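Local structure of dephospho-CoA kinase (Mycobacterium paratuberculosis, 6N39) at residues A[190-193]-A[194-198]; A[223-226]-A[227-230]; A[229-232]-A[233-236]; A[349-352]-A[353-357]; A[393-396]-A[397-400]. The protein probably catalyses the ATP-dependent phosphorylation of the 3'-hydroxyl group of dephospho-CoA, the last step of coenzyme A biosynthesis. All coordinates share one frame; numbering follows the deposited sequence.

Contact 1 (A[190-193]-A[194-198]); sequences LVQR and AQQVW
Over one face of the Arg193 guanidinium lies the methyl CG2 of Val197, 3.8 Å from NH1, while CB of Gln196 sits at its edge, in plane with the group. The carboxamide of Gln196 comes in obliquely, its plane turned 40° from that of the guanidinium, and brings OE1 to 3.0 Å from Arg193 NH1, with the Val197 methyl beside the pair. Arg193 arrives there because its chain turns about CB-CG (chi2 73°), which folds the guanidinium along the helix toward the following turn. On the Gln196 side the chain runs extended beyond CG and reaches back toward the arginine. All of this happens on consecutive turns of helix 187-210, whose backbone is regular: Ala194 N donates to Leu190 O at 2.9 Å, and Gln195 N, Gln196 N and Val197 N repeat the i to i+4 bond to Val191 O, Gln192 O and Arg193 O. These turns belong to the P-loop kinase part of the chain. On their buried side Ala194 sets against Leu25, Ala28 and Phe29 of helix 22-31, and Leu190 touches Leu181 of strand 179-182 and Ala24, itself one of the predicted ATP-binding residues near the start of helix 22-31. Arg193 also touches Leu181, joining this helix to the strand. On the exposed side a water donates to Gln192 O at 2.9 Å, giving that carbonyl a second donor beside Gln196 N, and makes a weak 3.3 Å bond to Gln195 OE1.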
loop_
_atom_site.group_PDB
_atom_site.type_symbol
_atom_site.label_atom_id
_atom_site.label_comp_id
_atom_site.label_asym_id
_atom_site.label_seq_id
_atom_site.Cartn_x
_atom_site.Cartn_y
_atom_site.Cartn_z
ATOM N N LEU A 190 19.615 -13.725 -6.203
ATOM C CA LEU A 190 18.763 -12.550 -6.323
ATOM C C LEU A 190 17.878 -12.641 -7.561
ATOM O O LEU A 190 16.682 -12.341 -7.500
ATOM C CB LEU A 190 19.618 -11.278 -6.362
ATOM C CG LEU A 190 18.886 -9.933 -6.500
ATOM C CD1 LEU A 190 17.943 -9.664 -5.331
ATOM C CD2 LEU A 190 19.883 -8.785 -6.649
ATOM N N VAL A 191 18.453 -13.038 -8.705
ATOM C CA VAL A 191 17.638 -13.167 -9.916
ATOM C C VAL A 191 16.502 -14.163 -9.688
ATOM O O VAL A 191 15.347 -13.926 -10.081
ATOM C CB VAL A 191 18.520 -13.568 -11.117
ATOM C CG1 VAL A 191 17.671 -14.087 -12.295
ATOM C CG2 VAL A 191 19.431 -12.386 -11.557
ATOM N N GLN A 192 16.817 -15.294 -9.051
ATOM C CA GLN A 192 15.802 -16.306 -8.768
ATOM C C GLN A 192 14.715 -15.762 -7.843
ATOM O O GLN A 192 13.516 -15.972 -8.073
ATOM C CB GLN A 192 16.470 -17.531 -8.146
ATOM C CG GLN A 192 15.510 -18.691 -7.851
ATOM C CD GLN A 192 16.234 -19.852 -7.214
ATOM O OE1 GLN A 192 17.190 -19.651 -6.461
ATOM N NE2 GLN A 192 15.790 -21.073 -7.505
ATOM N N ARG A 193 15.120 -15.067 -6.776
ATOM C CA ARG A 193 14.150 -14.521 -5.831
ATOM C C ARG A 193 13.245 -13.494 -6.505
ATOM O O ARG A 193 12.018 -13.494 -6.300
ATOM C CB ARG A 193 14.896 -13.901 -4.645
ATOM C CG ARG A 193 14.000 -13.395 -3.537
ATOM C CD ARG A 193 13.385 -14.551 -2.752
ATOM N NE ARG A 193 12.384 -14.063 -1.804
ATOM C CZ ARG A 193 11.072 -14.228 -1.952
ATOM N NH1 ARG A 193 10.600 -14.883 -3.004
ATOM N NH2 ARG A 193 10.231 -13.748 -1.044
ATOM N N ALA A 194 13.833 -12.616 -7.325
ATOM C CA ALA A 194 13.039 -11.617 -8.033
ATOM C C ALA A 194 12.040 -12.277 -8.980
ATOM O O ALA A 194 10.883 -11.847 -9.073
ATOM C CB ALA A 194 13.955 -10.656 -8.797
ATOM N N GLN A 195 12.461 -13.335 -9.685
ATOM C CA GLN A 195 11.525 -14.005 -10.581
ATOM C C GLN A 195 10.423 -14.726 -9.811
ATOM O O GLN A 195 9.303 -14.870 -10.313
ATOM C CB GLN A 195 12.245 -15.008 -11.477
ATOM C CG GLN A 195 11.349 -15.510 -12.599
ATOM C CD GLN A 195 12.022 -16.553 -13.449
ATOM O OE1 GLN A 195 12.321 -17.655 -12.979
ATOM N NE2 GLN A 195 12.265 -16.221 -14.710
ATOM N N GLN A 196 10.732 -15.220 -8.620
ATOM C CA GLN A 196 9.715 -15.827 -7.767
ATOM C C GLN A 196 8.634 -14.807 -7.403
ATOM O O GLN A 196 7.432 -15.090 -7.472
ATOM C CB GLN A 196 10.411 -16.356 -6.519
ATOM C CG GLN A 196 9.925 -17.591 -5.893
ATOM C CD GLN A 196 10.987 -18.116 -4.937
ATOM O OE1 GLN A 196 10.989 -17.781 -3.751
ATOM N NE2 GLN A 196 11.925 -18.906 -5.466
ATOM N N VAL A 197 9.058 -13.616 -6.997
ATOM C CA VAL A 197 8.107 -12.551 -6.674
ATOM C C VAL A 197 7.336 -12.122 -7.918
ATOM O O VAL A 197 6.121 -11.879 -7.865
ATOM C CB VAL A 197 8.849 -11.369 -6.027
ATOM C CG1 VAL A 197 7.996 -10.116 -6.066
ATOM C CG2 VAL A 197 9.239 -11.730 -4.598
ATOM N N TRP A 198 8.023 -12.051 -9.059
ATOM C CA TRP A 198 7.375 -11.744 -10.330
ATOM C C TRP A 198 6.257 -12.733 -10.640
ATOM O O TRP A 198 5.112 -12.339 -10.882
ATOM C CB TRP A 198 8.414 -11.755 -11.453
ATOM C CG TRP A 198 7.859 -11.276 -12.751
ATOM C CD1 TRP A 198 7.422 -12.034 -13.790
ATOM C CD2 TRP A 198 7.641 -9.915 -13.126
ATOM N NE1 TRP A 198 6.971 -11.229 -14.809
ATOM C CE2 TRP A 198 7.084 -9.923 -14.418
ATOM C CE3 TRP A 198 7.864 -8.691 -12.491
ATOM C CZ2 TRP A 198 6.764 -8.753 -15.097
ATOM C CZ3 TRP A 198 7.547 -7.533 -13.163
ATOM C CH2 TRP A 198 6.999 -7.572 -14.452
HETATM O O HOH W 1 12.427 -18.164 -9.710
#

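Contact 2 (A[223-226]-A[227-230]); sequences PPDP and EWPA
Asp225 OD1 accepts from Glu227 N at 2.7 Å, on the anti side of the carboxylate and 33° out of its plane, a capping bond just ahead of helix 228-243. The carboxylate can turn back to this N-H because CG stands opposite the aspartate's own N (chi1 -174°). Asp225 O takes the next amide, Trp228 N, at 3.1 Å; the donor stands well above the carbonyl plane, and the bond closes a type I beta turn from Asp225 to Trp228. The other carboxylate oxygen, OD2, lies 2.7 Å from a water that may donate to it and that is only weakly bonded to Trp228 NE1; the stronger partner of that indole N-H is Asp268 OD1. A second water spans Pro226 O and Ala230 N, donating to the carbonyl and accepting from the amide at 3.0 Å.

The turn lies over one face of the indole. Asp225 CB stands over its five-membered ring, 3.5 Å from the centroid and 9° off the normal, as a CH-pi contact, and Pro224 CA comes within 3.5 Å of Trp228 CZ3. Glu227 OE1 comes within 4.5 Å of Asp225 OD1, two like charges, while Glu227 OE2 pairs with Arg174 of the kinase part. The Asp225 carboxylate would probably interact favourably with the positive end of the helix dipole, while Arg174 may offset the repulsion between the two acids.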
loop_
_atom_site.group_PDB
_atom_site.type_symbol
_atom_site.label_atom_id
_atom_site.label_comp_id
_atom_site.label_asym_id
_atom_site.label_seq_id
_atom_site.Cartn_x
_atom_site.Cartn_y
_atom_site.Cartn_z
ATOM N N PRO A 223 -4.336 -18.391 13.150
ATOM C CA PRO A 223 -4.062 -17.626 14.369
ATOM C C PRO A 223 -3.674 -16.203 14.013
ATOM O O PRO A 223 -3.205 -15.947 12.891
ATOM C CB PRO A 223 -2.889 -18.384 15.013
ATOM C CG PRO A 223 -2.883 -19.721 14.367
ATOM C CD PRO A 223 -3.374 -19.489 12.970
ATOM N N PRO A 224 -3.879 -15.246 14.917
ATOM C CA PRO A 224 -3.624 -13.846 14.563
ATOM C C PRO A 224 -2.194 -13.646 14.102
ATOM O O PRO A 224 -1.253 -14.212 14.654
ATOM C CB PRO A 224 -3.914 -13.092 15.865
ATOM C CG PRO A 224 -4.938 -13.931 16.535
ATOM C CD PRO A 224 -4.571 -15.358 16.213
ATOM N N ASP A 225 -2.039 -12.851 13.058
ATOM C CA ASP A 225 -0.718 -12.612 12.511
ATOM C C ASP A 225 -0.128 -11.375 13.176
ATOM O O ASP A 225 -0.759 -10.309 13.134
ATOM C CB ASP A 225 -0.805 -12.439 11.010
ATOM C CG ASP A 225 0.547 -12.335 10.347
ATOM O OD1 ASP A 225 1.495 -11.779 10.945
ATOM O OD2 ASP A 225 0.654 -12.800 9.196
ATOM N N PRO A 226 1.052 -11.466 13.802
ATOM C CA PRO A 226 1.629 -10.279 14.452
ATOM C C PRO A 226 1.911 -9.148 13.491
ATOM O O PRO A 226 2.070 -8.009 13.936
ATOM C CB PRO A 226 2.930 -10.805 15.077
ATOM C CG PRO A 226 2.776 -12.301 15.109
ATOM C CD PRO A 226 1.923 -12.647 13.931
ATOM N N GLU A 227 1.978 -9.421 12.190
ATOM C CA GLU A 227 2.233 -8.395 11.191
ATOM C C GLU A 227 0.978 -7.703 10.664
ATOM O O GLU A 227 1.107 -6.769 9.865
ATOM C CB GLU A 227 2.972 -8.992 10.007
ATOM C CG GLU A 227 4.440 -9.247 10.232
ATOM C CD GLU A 227 5.090 -9.737 8.962
ATOM O OE1 GLU A 227 5.396 -10.945 8.868
ATOM O OE2 GLU A 227 5.252 -8.911 8.036
ATOM N N TRP A 228 -0.222 -8.139 11.046
ATOM C CA TRP A 228 -1.418 -7.461 10.538
ATOM C C TRP A 228 -1.461 -5.969 10.850
ATOM O O TRP A 228 -1.901 -5.206 9.974
ATOM C CB TRP A 228 -2.700 -8.117 11.068
ATOM C CG TRP A 228 -3.087 -9.386 10.376
ATOM C CD1 TRP A 228 -2.726 -9.790 9.120
ATOM C CD2 TRP A 228 -3.905 -10.432 10.917
ATOM N NE1 TRP A 228 -3.262 -11.031 8.853
ATOM C CE2 TRP A 228 -3.998 -11.441 9.935
ATOM C CE3 TRP A 228 -4.575 -10.607 12.136
ATOM C CZ2 TRP A 228 -4.725 -12.618 10.137
ATOM C CZ3 TRP A 228 -5.304 -11.772 12.331
ATOM C CH2 TRP A 228 -5.364 -12.766 11.336
ATOM N N PRO A 229 -1.076 -5.486 12.037
ATOM C CA PRO A 229 -1.135 -4.028 12.248
ATOM C C PRO A 229 -0.269 -3.242 11.267
ATOM O O PRO A 229 -0.731 -2.226 10.732
ATOM C CB PRO A 229 -0.671 -3.861 13.705
ATOM C CG PRO A 229 -0.986 -5.197 14.360
ATOM C CD PRO A 229 -0.710 -6.209 13.277
ATOM N N ALA A 230 0.963 -3.695 10.995
ATOM C CA ALA A 230 1.827 -2.988 10.044
ATOM C C ALA A 230 1.269 -3.049 8.626
ATOM O O ALA A 230 1.274 -2.037 7.896
ATOM C CB ALA A 230 3.249 -3.571 10.094
HETATM O O HOH W 2 -0.735 -12.082 6.977
HETATM O O HOH W 3 2.650 -5.377 12.858
#

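Contact 3 (A[229-232]-A[233-236]); sequences PAQA and QRIV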
loop_
_atom_site.group_PDB
_atom_site.type_symbol
_atom_site.label_atom_id
_atom_site.label_comp_id
_atom_site.label_asym_id
_atom_site.label_seq_id
_atom_site.Cartn_x
_atom_site.Cartn_y
_atom_site.Cartn_z
ATOM N N PRO A 229 -1.076 -5.486 12.037
ATOM C CA PRO A 229 -1.135 -4.028 12.248
ATOM C C PRO A 229 -0.269 -3.242 11.267
ATOM O O PRO A 229 -0.731 -2.226 10.732
ATOM C CB PRO A 229 -0.671 -3.861 13.705
ATOM C CG PRO A 229 -0.986 -5.197 14.360
ATOM C CD PRO A 229 -0.710 -6.209 13.277
ATOM N N ALA A 230 0.963 -3.695 10.995
ATOM C CA ALA A 230 1.827 -2.988 10.044
ATOM C C ALA A 230 1.269 -3.049 8.626
ATOM O O ALA A 230 1.274 -2.037 7.896
ATOM C CB ALA A 230 3.249 -3.571 10.094
ATOM N N GLN A 231 0.772 -4.226 8.212
ATOM C CA GLN A 231 0.151 -4.324 6.890
ATOM C C GLN A 231 -1.037 -3.379 6.782
ATOM O O GLN A 231 -1.225 -2.696 5.757
ATOM C CB GLN A 231 -0.279 -5.773 6.599
ATOM C CG GLN A 231 0.902 -6.782 6.575
ATOM C CD GLN A 231 0.449 -8.250 6.510
ATOM O OE1 GLN A 231 -0.745 -8.551 6.467
ATOM N NE2 GLN A 231 1.410 -9.158 6.509
ATOM N N ALA A 232 -1.849 -3.314 7.843
ATOM C CA ALA A 232 -3.032 -2.465 7.787
ATOM C C ALA A 232 -2.646 -0.991 7.728
ATOM O O ALA A 232 -3.320 -0.200 7.064
ATOM C CB ALA A 232 -3.947 -2.737 8.984
ATOM N N GLN A 233 -1.582 -0.598 8.426
ATOM C CA GLN A 233 -1.176 0.808 8.362
ATOM C C GLN A 233 -0.728 1.168 6.951
ATOM O O GLN A 233 -1.059 2.251 6.441
ATOM C CB GLN A 233 -0.061 1.105 9.369
ATOM C CG GLN A 233 0.216 2.609 9.557
ATOM C CD GLN A 233 -1.024 3.371 10.045
ATOM O OE1 GLN A 233 -1.516 3.131 11.149
ATOM N NE2 GLN A 233 -1.532 4.286 9.218
ATOM N N ARG A 234 0.005 0.262 6.289
ATOM C CA ARG A 234 0.377 0.543 4.901
ATOM C C ARG A 234 -0.863 0.737 4.046
ATOM O O ARG A 234 -0.929 1.672 3.230
ATOM C CB ARG A 234 1.252 -0.573 4.323
ATOM C CG ARG A 234 2.596 -0.639 4.986
ATOM C CD ARG A 234 3.537 -1.544 4.230
ATOM N NE ARG A 234 3.246 -2.949 4.424
ATOM C CZ ARG A 234 3.792 -3.706 5.372
ATOM N NH1 ARG A 234 4.665 -3.193 6.228
ATOM N NH2 ARG A 234 3.477 -4.990 5.456
ATOM N N ILE A 235 -1.881 -0.106 4.262
ATOM C CA ILE A 235 -3.095 -0.028 3.449
ATOM C C ILE A 235 -3.864 1.268 3.739
ATOM O O ILE A 235 -4.319 1.960 2.821
ATOM C CB ILE A 235 -3.967 -1.276 3.685
ATOM C CG1 ILE A 235 -3.244 -2.534 3.189
ATOM C CG2 ILE A 235 -5.333 -1.101 3.017
ATOM C CD1 ILE A 235 -3.811 -3.874 3.771
ATOM N N VAL A 236 -4.039 1.591 5.020
ATOM C CA VAL A 236 -4.738 2.807 5.430
ATOM C C VAL A 236 -4.088 4.030 4.798
ATOM O O VAL A 236 -4.777 4.895 4.246
ATOM C CB VAL A 236 -4.762 2.926 6.969
ATOM C CG1 VAL A 236 -5.149 4.364 7.393
ATOM C CG2 VAL A 236 -5.726 1.895 7.588
HETATM O O HOH W 4 4.190 -7.730 5.934
#
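Ala232 O receives the N-H of Val236 at 2.8 Å, nearly straight at 170°, and the same carbonyl is touched by Val236 CG2 at 3.2 Å. The bond is one of four i to i+4 bonds in helix 228-243 of the UPF0157 (GrpB) domain. This helix packs on the mixed sheet: Ile235 rests on Ile270 and Ile272 of strand 270-276, and Ala232 on His252 of strand 249-253. Arg234 doubles back over the preceding turn. A bend at chi3 (-75°) lays the guanidinium above the backbone, with Ala230 O 3.8 Å from its plane and over its centre. That carbonyl is already bound to Arg234 N, so the residue meets it with both its amide and its charged face. The polar ends of Arg234 and Gln231 serve other parts of the chain: Arg234 NH1 donates to Ala175 O in the kinase part, and Gln231 OE1 accepts from Arg337. Between them a water accepts from Gln231 NE2 at 3.2 Å and, weakly, from Arg234 NH2. The amide and guanidinium planes are 51° apart, and the closest side-chain approach of this pair is Arg234 NH2 to Gln231 CG, 3.3 Å.

Contact 4 (A[349-352]-A[353-357]); sequences PGQQ and FALLF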
loop_
_atom_site.group_PDB
_atom_site.type_symbol
_atom_site.label_atom_id
_atom_site.label_comp_id
_atom_site.label_asym_id
_atom_site.label_seq_id
_atom_site.Cartn_x
_atom_site.Cartn_y
_atom_site.Cartn_z
ATOM N N PRO A 349 -25.954 3.397 9.498
ATOM C CA PRO A 349 -25.777 2.293 10.466
ATOM C C PRO A 349 -24.618 1.347 10.162
ATOM O O PRO A 349 -23.932 0.920 11.100
ATOM C CB PRO A 349 -27.132 1.559 10.424
ATOM C CG PRO A 349 -27.821 2.066 9.179
ATOM C CD PRO A 349 -27.320 3.455 8.956
ATOM N N GLY A 350 -24.377 0.984 8.898
ATOM C CA GLY A 350 -23.257 0.086 8.620
ATOM C C GLY A 350 -21.906 0.728 8.899
ATOM O O GLY A 350 -20.978 0.077 9.407
ATOM N N GLN A 351 -21.781 2.018 8.572
ATOM C CA GLN A 351 -20.576 2.794 8.889
ATOM C C GLN A 351 -20.307 2.834 10.390
ATOM O O GLN A 351 -19.157 2.719 10.838
ATOM C CB GLN A 351 -20.744 4.213 8.323
ATOM C CG GLN A 351 -19.498 5.117 8.376
ATOM C CD GLN A 351 -19.400 5.897 9.681
ATOM O OE1 GLN A 351 -20.410 6.136 10.349
ATOM N NE2 GLN A 351 -18.186 6.310 10.039
ATOM N N GLN A 352 -21.357 3.002 11.193
ATOM C CA GLN A 352 -21.158 3.060 12.641
ATOM C C GLN A 352 -20.826 1.681 13.201
ATOM O O GLN A 352 -19.908 1.536 14.019
ATOM C CB GLN A 352 -22.414 3.630 13.296
ATOM C CG GLN A 352 -22.751 5.031 12.796
ATOM C CD GLN A 352 -22.123 6.085 13.661
ATOM O OE1 GLN A 352 -22.443 6.178 14.844
ATOM N NE2 GLN A 352 -21.204 6.880 13.091
ATOM N N PHE A 353 -21.545 0.658 12.738
ATOM C CA PHE A 353 -21.377 -0.685 13.275
ATOM C C PHE A 353 -19.983 -1.239 12.996
ATOM O O PHE A 353 -19.428 -1.957 13.836
ATOM C CB PHE A 353 -22.450 -1.620 12.696
ATOM C CG PHE A 353 -22.422 -2.992 13.296
ATOM C CD1 PHE A 353 -22.394 -3.149 14.688
ATOM C CD2 PHE A 353 -22.413 -4.124 12.484
ATOM C CE1 PHE A 353 -22.360 -4.412 15.259
ATOM C CE2 PHE A 353 -22.401 -5.393 13.048
ATOM C CZ PHE A 353 -22.370 -5.542 14.441
ATOM N N ALA A 354 -19.399 -0.935 11.827
ATOM C CA ALA A 354 -18.060 -1.464 11.541
ATOM C C ALA A 354 -17.033 -0.989 12.574
ATOM O O ALA A 354 -16.124 -1.745 12.958
ATOM C CB ALA A 354 -17.622 -1.072 10.122
ATOM N N LEU A 355 -17.158 0.258 13.034
ATOM C CA LEU A 355 -16.259 0.786 14.066
ATOM C C LEU A 355 -16.620 0.240 15.453
ATOM O O LEU A 355 -15.736 -0.158 16.256
ATOM C CB LEU A 355 -16.328 2.321 14.041
ATOM C CG LEU A 355 -15.966 3.017 12.711
ATOM C CD1 LEU A 355 -16.212 4.509 12.773
ATOM C CD2 LEU A 355 -14.498 2.773 12.317
ATOM N N LEU A 356 -17.929 0.193 15.731
ATOM C CA LEU A 356 -18.394 -0.269 17.036
ATOM C C LEU A 356 -17.986 -1.718 17.286
ATOM O O LEU A 356 -17.632 -2.078 18.406
ATOM C CB LEU A 356 -19.917 -0.121 17.128
ATOM C CG LEU A 356 -20.600 -0.779 18.338
ATOM C CD1 LEU A 356 -20.055 -0.212 19.656
ATOM C CD2 LEU A 356 -22.149 -0.636 18.305
ATOM N N PHE A 357 -18.085 -2.569 16.265
ATOM C CA PHE A 357 -17.835 -4.003 16.429
ATOM C C PHE A 357 -16.434 -4.250 16.961
ATOM O O PHE A 357 -16.239 -5.041 17.898
ATOM C CB PHE A 357 -18.065 -4.686 15.069
ATOM C CG PHE A 357 -18.034 -6.197 15.090
ATOM C CD1 PHE A 357 -19.068 -6.929 15.641
ATOM C CD2 PHE A 357 -16.987 -6.876 14.491
ATOM C CE1 PHE A 357 -19.045 -8.318 15.628
ATOM C CE2 PHE A 357 -16.964 -8.256 14.457
ATOM C CZ PHE A 357 -17.995 -8.978 15.032
#
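Phe353 N donates to Pro349 O at 2.9 Å and Ala354 N to Gly350 O at 3.1 Å, backbone bonds that join the first turn of helix 349-363 to the second. Gln352 O takes two donors, Leu356 N at 2.9 Å and Leu355 N through a weak, strongly bent bond of 123°.

Among the side chains, polar pairing runs between neighbours: Gln352 NE2 gives a 3.0 Å bond to a lone pair of Gln351 OE1, with the acceptor in the plane of the donating amide. Both chains bend at chi2, which turns the two carboxamides together. Gln351 OE1 takes a second donor, Gly347 N, while Gln351 NE2 binds Thr275 OG1 and Gln352 OE1 binds Thr312 OG1.

Van der Waals contact is light: Leu355 crosses the end of Gln351, its CD1 3.8 Å from Gln351 NE2 and its CG 3.7 Å from Gln351 O. Leu355 also faces strand 249-253, whereas Leu356 packs on helix 386-411, so the turn sits between the mixed sheet of the GrpB domain and its C-terminal helix. Both glutamines are buried, and the partners of their amides imply that the cost of burying these two carboxamides is met by hydrogen bonds that also fix how each is flipped.

Contact 5 (A[393-396]-A[397-400]); sequences KEPW and FRDA. With ACT (acetate ion), chain G.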
loop_
_atom_site.group_PDB
_atom_site.type_symbol
_atom_site.label_atom_id
_atom_site.label_comp_id
_atom_site.label_asym_id
_atom_site.label_seq_id
_atom_site.Cartn_x
_atom_site.Cartn_y
_atom_site.Cartn_z
ATOM N N LYS A 393 -22.333 -18.230 9.611
ATOM C CA LYS A 393 -22.044 -17.090 10.484
ATOM C C LYS A 393 -23.208 -16.104 10.565
ATOM O O LYS A 393 -23.448 -15.508 11.623
ATOM C CB LYS A 393 -20.808 -16.322 10.001
ATOM C CG LYS A 393 -19.486 -17.030 10.139
ATOM C CD LYS A 393 -18.361 -16.025 10.430
ATOM C CE LYS A 393 -18.315 -14.860 9.451
ATOM N NZ LYS A 393 -17.330 -13.814 9.907
ATOM N N GLU A 394 -23.894 -15.863 9.448
ATOM C CA GLU A 394 -24.733 -14.668 9.344
ATOM C C GLU A 394 -25.783 -14.525 10.445
ATOM O O GLU A 394 -25.940 -13.402 10.956
ATOM C CB GLU A 394 -25.402 -14.618 7.961
ATOM C CG GLU A 394 -26.034 -13.254 7.632
ATOM C CD GLU A 394 -25.034 -12.093 7.759
ATOM O OE1 GLU A 394 -25.441 -11.004 8.233
ATOM O OE2 GLU A 394 -23.843 -12.267 7.398
ATOM N N PRO A 395 -26.520 -15.561 10.860
ATOM C CA PRO A 395 -27.544 -15.322 11.893
ATOM C C PRO A 395 -26.975 -14.743 13.187
ATOM O O PRO A 395 -27.660 -13.967 13.859
ATOM C CB PRO A 395 -28.173 -16.711 12.102
ATOM C CG PRO A 395 -27.911 -17.442 10.822
ATOM C CD PRO A 395 -26.548 -16.954 10.374
ATOM N N TRP A 396 -25.732 -15.071 13.538
ATOM C CA TRP A 396 -25.152 -14.577 14.785
ATOM C C TRP A 396 -25.051 -13.050 14.805
ATOM O O TRP A 396 -25.164 -12.436 15.874
ATOM C CB TRP A 396 -23.770 -15.201 14.995
ATOM C CG TRP A 396 -23.088 -14.768 16.264
ATOM C CD1 TRP A 396 -23.249 -15.312 17.513
ATOM C CD2 TRP A 396 -22.140 -13.700 16.413
ATOM N NE1 TRP A 396 -22.451 -14.651 18.424
ATOM C CE2 TRP A 396 -21.764 -13.658 17.773
ATOM C CE3 TRP A 396 -21.573 -12.780 15.529
ATOM C CZ2 TRP A 396 -20.848 -12.723 18.269
ATOM C CZ3 TRP A 396 -20.646 -11.864 16.022
ATOM C CH2 TRP A 396 -20.304 -11.841 17.381
ATOM N N PHE A 397 -24.849 -12.419 13.643
ATOM C CA PHE A 397 -24.711 -10.966 13.624
ATOM C C PHE A 397 -25.973 -10.232 14.058
ATOM O O PHE A 397 -25.861 -9.103 14.518
ATOM C CB PHE A 397 -24.262 -10.474 12.244
ATOM C CG PHE A 397 -22.824 -10.757 11.970
ATOM C CD1 PHE A 397 -21.830 -9.998 12.575
ATOM C CD2 PHE A 397 -22.456 -11.813 11.156
ATOM C CE1 PHE A 397 -20.484 -10.273 12.346
ATOM C CE2 PHE A 397 -21.110 -12.097 10.925
ATOM C CZ PHE A 397 -20.124 -11.316 11.522
ATOM N N ARG A 398 -27.160 -10.845 14.011
ATOM C CA ARG A 398 -28.338 -10.116 14.482
ATOM C C ARG A 398 -28.266 -9.869 15.990
ATOM O O ARG A 398 -28.455 -8.737 16.472
ATOM C CB ARG A 398 -29.609 -10.873 14.109
ATOM C CG ARG A 398 -29.750 -11.112 12.601
ATOM C CD ARG A 398 -31.197 -11.450 12.212
ATOM N NE ARG A 398 -31.676 -12.704 12.806
ATOM C CZ ARG A 398 -31.479 -13.917 12.282
ATOM N NH1 ARG A 398 -30.805 -14.063 11.148
ATOM N NH2 ARG A 398 -31.953 -14.992 12.894
ATOM N N ASP A 399 -27.948 -10.914 16.747
ATOM C CA ASP A 399 -27.834 -10.776 18.196
ATOM C C ASP A 399 -26.576 -10.009 18.570
ATOM O O ASP A 399 -26.585 -9.222 19.526
ATOM C CB ASP A 399 -27.854 -12.161 18.847
ATOM C CG ASP A 399 -27.716 -12.113 20.352
ATOM O OD1 ASP A 399 -28.596 -11.535 21.035
ATOM O OD2 ASP A 399 -26.734 -12.698 20.849
ATOM N N ALA A 400 -25.490 -10.190 17.804
ATOM C CA ALA A 400 -24.293 -9.402 18.062
ATOM C C ALA A 400 -24.561 -7.917 17.851
ATOM O O ALA A 400 -24.062 -7.080 18.607
ATOM C CB ALA A 400 -23.145 -9.871 17.173
HETATM C C ACT G . -13.625 -13.994 9.844
HETATM O O ACT G . -14.452 -14.927 9.566
HETATM O OXT ACT G . -12.494 -14.051 10.453
HETATM C CH3 ACT G . -14.050 -12.556 9.382
HETATM O O HOH W 5 -28.564 -14.076 16.313
#
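Phe397 N and Arg398 N reach back only three residues, to Glu394 O (3.1 Å) and Pro395 O, each donor lying above the carbonyl plane. The helix is kinked at Pro395, whose N has no hydrogen; Trp396 N lacks the i to i+4 bond and bonds instead to Lys393 O. Ala400 N restores the regular pattern with Trp396 O. Pro395 O also takes a water at 2.6 Å, and the Arg398 guanidinium covers this oxygen with one face. With CG opposite the backbone N (chi1 -179°), the Trp396 ring swings toward the next turn, where Ala400 CB lies over its face, 3.5 Å from the centroid of the six-membered ring, a CH-pi contact. The indole edge meets a second ring: Trp396 and Phe397 form an edge-to-face pair, planes at 75° and centroids 5.4 Å apart, with Trp396 CE3 over the phenyl face. These aromatics belong to helix 386-411 of the GrpB domain, and Trp396 further stacks on Tyr371 of helix 365-382. Lys393, bent at chi2 and chi3, passes slantwise across the Phe397 side chain, NZ 4.1 Å from CZ; NZ hydrogen-bonds to Tyr371 OH and, at 3.1 Å, donates to O of an acetate ion probably from the crystallisation liquor.

From the N terminus, contact 1 lies on helix 187-210 in the kinase part, where it packs against helix 22-31 and strand 179-182. Contact 2 follows the short strand 221-222 and turns the chain into helix 228-243; contact 3 continues along the same helix, sharing Pro229 and Ala230 with contact 2 and facing the mixed sheet. Each contact is local and closes no long loop, and none nests within or crosses another. Contacts 4 and 5 lie on helices 349-363 and 386-411, which meet where Phe357 packs on Trp396 and Phe397. Contact 1 and contact 4 stand about 42 Å apart between centres, on opposite sides of the chain's centre.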